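Local coordinates for protein spherulin-4 (PDB 5C5G) that is a fungal glycoside hydrolase with a (beta/alpha) barrel that binds N-acetyl-D-galactosamine and probably acts in the biosynthesis of the cell-surface polysaccharide galactosaminogalactan, at residues L53-G56 against N57-R60; E172-Y175 against A176-Q179. All coordinates share one frame; numbering follows the deposited sequence.

How the interactions relate
From the N terminus, the chain first reaches interaction 1. It lies after barrel strand 38-42, where a loop turns into helix 56-66. The chain then runs through strands 71-78, 112-116 and 148-152 before interaction 2 begins at the end of strand 167-172. There a short connection leads into helix 175-180. Each contact is closed within eight consecutive residues, so the two follow in series and neither nest nor cross. Both are helix starts with a side-chain N-cap, Asp55 in one and Thr174 in the other. They sit on opposite sides of the chain's centre. Their centres are 34 Å apart and their nearest atoms about 16 Å, without touching.

Interaction 1. Residues L53-G56 against N57-R60; sequences LPDG and NYTR
Asp55 caps the start of helix 56-66 by turning its carboxylate back over the backbone of Asn57 and Tyr58. Its CB leads to a CG placed between its own backbone N and carbonyl carbon (chi1 77°), which brings the carboxylate round to the helix start. Asp55 CG lies 4.1 Å from Tyr58 CD2. OD1 does the capping. Asp55 OD1 accepts from Tyr58 N at 3.1 Å in a nearly straight bond (167°), and the donor meets it almost along the C-O axis. A second, weak bond comes from Asn57 N, 3.0 Å from Asp55 OD1 but poorly aimed. OD1 also lies at the edge of the Tyr58 ring, near its plane. The other oxygen, OD2, bonds to Tyr17 OH. That hydroxyl also bonds Asn57 ND2, so one tyrosine ties the cap to the first turn.

The backbone continues the helix with Thr59 N to Asp55 O at 2.9 Å and Arg60 N to Gly56 O at 3.1 Å. Just before the cap in the chain, Pro54 CB packs on Tyr58 CB at 3.6 Å, while Pro54 CG approaches Thr59 CG2. Within the turn, Arg60 grips Asn57 end-on. Arg60 NH1 and NH2 both donate to Asn57 OD1, each at 3.0 Å, from opposite faces of the amide plane. That oxygen lies in the guanidinium plane. With Tyr17 on ND2, both ends of the amide are held, which probably limits its rotation.

The cap gives the N-H groups of Asn57 and Tyr58 a side-chain acceptor, and the negative carboxylate probably interacts favourably with the positive end of the helix dipole.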
ATOM      1  N   LEU A  53       7.957  -7.697 -18.952  1.00 12.09           N
ATOM      2  CA  LEU A  53       8.316  -6.387 -18.438  1.00 12.25           C
ATOM      3  C   LEU A  53       7.199  -5.403 -18.719  1.00 12.56           C
ATOM      4  O   LEU A  53       6.423  -5.597 -19.652  1.00 13.40           O
ATOM      5  CB  LEU A  53       9.598  -5.885 -19.082  1.00 13.14           C
ATOM      6  CG  LEU A  53      10.825  -6.727 -18.747  1.00 15.55           C
ATOM      7  CD1 LEU A  53      11.999  -6.261 -19.574  1.00 20.75           C
ATOM      8  CD2 LEU A  53      11.173  -6.651 -17.277  1.00 18.30           C
ATOM      9  N   PRO A  54       7.092  -4.358 -17.908  1.00 11.71           N
ATOM     10  CA  PRO A  54       6.130  -3.293 -18.170  1.00 13.39           C
ATOM     11  C   PRO A  54       6.693  -2.346 -19.220  1.00 14.33           C
ATOM     12  O   PRO A  54       7.768  -2.599 -19.787  1.00 15.06           O
ATOM     13  CB  PRO A  54       6.013  -2.617 -16.810  1.00 13.80           C
ATOM     14  CG  PRO A  54       7.395  -2.725 -16.264  1.00 12.20           C
ATOM     15  CD  PRO A  54       7.911  -4.069 -16.725  1.00 12.45           C
ATOM     16  N   ASP A  55       5.964  -1.276 -19.531  1.00 14.71           N
ATOM     17  CA  ASP A  55       6.369  -0.419 -20.636  1.00 17.27           C
ATOM     18  C   ASP A  55       7.586   0.443 -20.293  1.00 16.11           C
ATOM     19  O   ASP A  55       8.092   0.404 -19.174  1.00 16.20           O
ATOM     20  CB  ASP A  55       5.172   0.366 -21.193  1.00 17.30           C
ATOM     21  CG  ASP A  55       4.747   1.545 -20.339  1.00 19.63           C
ATOM     22  OD1 ASP A  55       5.535   2.081 -19.536  1.00 17.61           O
ATOM     23  OD2 ASP A  55       3.591   1.986 -20.548  1.00 21.78           O
ATOM     24  N   GLY A  56       8.058   1.208 -21.262  1.00 17.09           N
ATOM     25  CA  GLY A  56       9.313   1.922 -21.119  1.00 17.09           C
ATOM     26  C   GLY A  56       9.264   3.040 -20.103  1.00 18.46           C
ATOM     27  O   GLY A  56      10.288   3.435 -19.550  1.00 18.99           O
ATOM     28  N   ASN A  57       8.078   3.586 -19.875  1.00 16.88           N
ATOM     29  CA  ASN A  57       7.921   4.576 -18.818  1.00 16.27           C
ATOM     30  C   ASN A  57       8.097   3.926 -17.453  1.00 15.29           C
ATOM     31  O   ASN A  57       8.814   4.457 -16.601  1.00 15.79           O
ATOM     32  CB  ASN A  57       6.567   5.273 -18.927  1.00 19.06           C
ATOM     33  CG  ASN A  57       6.527   6.301 -20.048  1.00 20.99           C
ATOM     34  OD1 ASN A  57       7.415   7.150 -20.164  1.00 22.47           O
ATOM     35  ND2 ASN A  57       5.495   6.230 -20.876  1.00 21.31           N
ATOM     36  N   TYR A  58       7.465   2.771 -17.236  1.00 13.78           N
ATOM     37  CA  TYR A  58       7.653   2.046 -15.992  1.00 13.34           C
ATOM     38  C   TYR A  58       9.099   1.601 -15.822  1.00 13.86           C
ATOM     39  O   TYR A  58       9.655   1.686 -14.724  1.00 13.62           O
ATOM     40  CB  TYR A  58       6.709   0.834 -15.916  1.00 12.90           C
ATOM     41  CG  TYR A  58       5.332   1.193 -15.406  1.00 13.43           C
ATOM     42  CD1 TYR A  58       5.127   1.368 -14.050  1.00 13.21           C
ATOM     43  CD2 TYR A  58       4.257   1.376 -16.256  1.00 15.59           C
ATOM     44  CE1 TYR A  58       3.903   1.711 -13.549  1.00 14.64           C
ATOM     45  CE2 TYR A  58       3.006   1.739 -15.746  1.00 14.66           C
ATOM     46  CZ  TYR A  58       2.855   1.894 -14.385  1.00 15.49           C
ATOM     47  OH  TYR A  58       1.643   2.250 -13.835  1.00 18.07           O
ATOM     48  N   THR A  59       9.729   1.129 -16.895  1.00 13.83           N
ATOM     49  CA  THR A  59      11.087   0.617 -16.733  1.00 15.32           C
ATOM     50  C   THR A  59      12.076   1.740 -16.448  1.00 16.36           C
ATOM     51  O   THR A  59      13.121   1.501 -15.842  1.00 17.78           O
ATOM     52  CB  THR A  59      11.556  -0.229 -17.917  1.00 17.86           C
ATOM     53  OG1 THR A  59      11.542   0.564 -19.091  1.00 20.85           O
ATOM     54  CG2 THR A  59      10.652  -1.427 -18.107  1.00 17.95           C
ATOM     55  N   ARG A  60      11.753   2.962 -16.868  1.00 16.22           N
ATOM     56  CA  ARG A  60      12.571   4.126 -16.522  1.00 16.96           C
ATOM     57  C   ARG A  60      12.333   4.576 -15.072  1.00 18.09           C
ATOM     58  O   ARG A  60      13.280   4.854 -14.331  1.00 18.54           O
ATOM     59  CB  ARG A  60      12.274   5.299 -17.463  1.00 19.80           C
ATOM     60  CG  ARG A  60      13.141   6.543 -17.211  1.00 22.38           C
ATOM     61  CD  ARG A  60      12.707   7.727 -18.077  1.00 21.55           C
ATOM     62  NE  ARG A  60      11.360   8.162 -17.715  1.00 21.66           N
ATOM     63  CZ  ARG A  60      10.261   7.967 -18.437  1.00 22.22           C
ATOM     64  NH1 ARG A  60      10.311   7.368 -19.621  1.00 23.07           N
ATOM     65  NH2 ARG A  60       9.090   8.378 -17.964  1.00 22.17           N
TER

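Interaction 2. Residues E172-Y175 against A176-Q179; sequences EATY and ATFQ
A threonine N-cap starts helix 175-180, just beyond the end of barrel strand 167-172. Thr174 OG1 accepts from Thr177 N at 3.0 Å, with an N-H...O angle of 160°. The hydroxyl sits between the backbone N and the carbonyl carbon of Thr174 (chi1 64°), and this turns it toward the first helical turn. The side chains of Thr174 and Thr177 cross at about a right angle. A water links the same two residues. Water 1 accepts from Thr174 N at 3.2 Å and is hydrogen-bonded to Thr177 OG1 at 2.8 Å. The methyl branch of Thr177 is anti to its backbone N, and Thr177 CG2 packs on Ala173 CB at 3.9 Å.

In this (beta/alpha) barrel the cap lies where the chain leaves a strand and turns a corner at Ala173. Glu172 ends that strand and belongs to the N-acetyl-D-galactosamine site. Its carboxylate does not take part in the cap; it bonds to Tyr238 and Asn152. The backbone of Ala173 hydrogen-bonds to Val201 and His203, and that of Tyr175 to His203, all on strand 198-203.

Regular helical bonding follows the cap. Phe178 N donates to Thr174 O at 3.0 Å, and Gln179 N to Tyr175 O at 2.9 Å. One turn on, the Gln179 chain bends at chi2 and crosses the Tyr175 ring obliquely. Gln179 CG lies over one face of the Tyr175 ring in a CH-pi contact, 4.0 Å from its centroid and offset toward the rim. The amide plane is tilted 51° from the ring. Phe178 CB touches Tyr175 O, but its ring leads away to meet Phe171 edge-to-face and to pack on Leu217 and Val221 of helix 212-224.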
ATOM      1  N   GLU A 172     -10.684   1.519   3.682  1.00  9.36           N
ATOM      2  CA  GLU A 172     -10.405   2.121   2.387  1.00 10.00           C
ATOM      3  C   GLU A 172     -11.689   2.800   1.933  1.00 10.56           C
ATOM      4  O   GLU A 172     -12.535   2.169   1.296  1.00 12.63           O
ATOM      5  CB  GLU A 172      -9.937   1.081   1.351  1.00 10.91           C
ATOM      6  CG  GLU A 172      -9.497   1.741   0.040  1.00 13.15           C
ATOM      7  CD  GLU A 172      -9.588   0.883  -1.192  1.00 15.12           C
ATOM      8  OE1 GLU A 172      -9.709  -0.348  -1.090  1.00 15.33           O
ATOM      9  OE2 GLU A 172      -9.550   1.479  -2.298  1.00 16.23           O
ATOM     10  N   ALA A 173     -11.849   4.071   2.262  1.00 10.09           N
ATOM     11  CA  ALA A 173     -13.118   4.727   2.027  1.00 11.40           C
ATOM     12  C   ALA A 173     -12.970   6.215   2.200  1.00 10.88           C
ATOM     13  O   ALA A 173     -11.888   6.727   2.463  1.00 10.71           O
ATOM     14  CB  ALA A 173     -14.176   4.174   2.977  1.00 14.37           C
ATOM     15  N   THR A 174     -14.074   6.930   2.049  1.00 10.51           N
ATOM     16  CA  THR A 174     -14.052   8.370   2.200  1.00 12.02           C
ATOM     17  C   THR A 174     -13.891   8.782   3.663  1.00 11.10           C
ATOM     18  O   THR A 174     -14.212   8.050   4.594  1.00 11.20           O
ATOM     19  CB  THR A 174     -15.363   9.015   1.713  1.00 12.68           C
ATOM     20  OG1 THR A 174     -16.426   8.551   2.546  1.00 13.83           O
ATOM     21  CG2 THR A 174     -15.643   8.684   0.255  1.00 13.99           C
ATOM     22  N   TYR A 175     -13.455  10.013   3.835  1.00 10.55           N
ATOM     23  CA  TYR A 175     -13.434  10.638   5.144  1.00 11.63           C
ATOM     24  C   TYR A 175     -14.827  10.633   5.788  1.00 11.74           C
ATOM     25  O   TYR A 175     -14.959  10.406   6.998  1.00 11.97           O
ATOM     26  CB  TYR A 175     -12.906  12.064   5.001  1.00 12.29           C
ATOM     27  CG  TYR A 175     -12.890  12.844   6.286  1.00 11.72           C
ATOM     28  CD1 TYR A 175     -11.862  12.696   7.195  1.00 13.01           C
ATOM     29  CD2 TYR A 175     -13.903  13.741   6.593  1.00 14.39           C
ATOM     30  CE1 TYR A 175     -11.844  13.406   8.377  1.00 13.43           C
ATOM     31  CE2 TYR A 175     -13.890  14.467   7.769  1.00 14.26           C
ATOM     32  CZ  TYR A 175     -12.862  14.286   8.659  1.00 13.64           C
ATOM     33  OH  TYR A 175     -12.877  15.019   9.818  1.00 14.86           O
ATOM     34  N   ALA A 176     -15.864  10.897   4.997  1.00 12.04           N
ATOM     35  CA  ALA A 176     -17.230  10.874   5.530  1.00 12.46           C
ATOM     36  C   ALA A 176     -17.548   9.516   6.154  1.00 13.85           C
ATOM     37  O   ALA A 176     -18.106   9.437   7.249  1.00 15.38           O
ATOM     38  CB  ALA A 176     -18.237  11.221   4.458  1.00 15.75           C
ATOM     39  N   THR A 177     -17.165   8.442   5.480  1.00 12.72           N
ATOM     40  CA  THR A 177     -17.388   7.112   6.015  1.00 14.41           C
ATOM     41  C   THR A 177     -16.558   6.861   7.273  1.00 12.82           C
ATOM     42  O   THR A 177     -17.050   6.271   8.241  1.00 14.49           O
ATOM     43  CB  THR A 177     -17.075   6.074   4.947  1.00 15.53           C
ATOM     44  OG1 THR A 177     -18.049   6.209   3.914  1.00 18.25           O
ATOM     45  CG2 THR A 177     -17.128   4.662   5.497  1.00 16.84           C
ATOM     46  N   PHE A 178     -15.314   7.327   7.271  1.00 11.98           N
ATOM     47  CA  PHE A 178     -14.453   7.218   8.442  1.00 12.15           C
ATOM     48  C   PHE A 178     -15.145   7.838   9.656  1.00 13.05           C
ATOM     49  O   PHE A 178     -15.213   7.233  10.733  1.00 13.62           O
ATOM     50  CB  PHE A 178     -13.113   7.896   8.122  1.00 12.23           C
ATOM     51  CG  PHE A 178     -12.088   7.826   9.213  1.00 12.96           C
ATOM     52  CD1 PHE A 178     -11.421   6.650   9.495  1.00 14.01           C
ATOM     53  CD2 PHE A 178     -11.760   8.958   9.928  1.00 16.67           C
ATOM     54  CE1 PHE A 178     -10.460   6.604  10.496  1.00 14.16           C
ATOM     55  CE2 PHE A 178     -10.804   8.911  10.940  1.00 17.46           C
ATOM     56  CZ  PHE A 178     -10.147   7.735  11.195  1.00 15.80           C
ATOM     57  N   GLN A 179     -15.703   9.028   9.472  1.00 12.42           N
ATOM     58  CA  GLN A 179     -16.387   9.716  10.563  1.00 13.40           C
ATOM     59  C   GLN A 179     -17.675   9.026  10.977  1.00 15.28           C
ATOM     60  O   GLN A 179     -18.000   8.965  12.163  1.00 16.79           O
ATOM     61  CB  GLN A 179     -16.659  11.170  10.179  1.00 14.27           C
ATOM     62  CG  GLN A 179     -15.386  12.000  10.122  1.00 15.46           C
ATOM     63  CD  GLN A 179     -14.623  11.982  11.435  1.00 18.35           C
ATOM     64  OE1 GLN A 179     -15.209  11.813  12.507  1.00 19.59           O
ATOM     65  NE2 GLN A 179     -13.311  12.140  11.356  1.00 16.57           N
TER
HETATM   66  O   HOH W   1     -16.840   5.538   1.459  1.00 23.87           O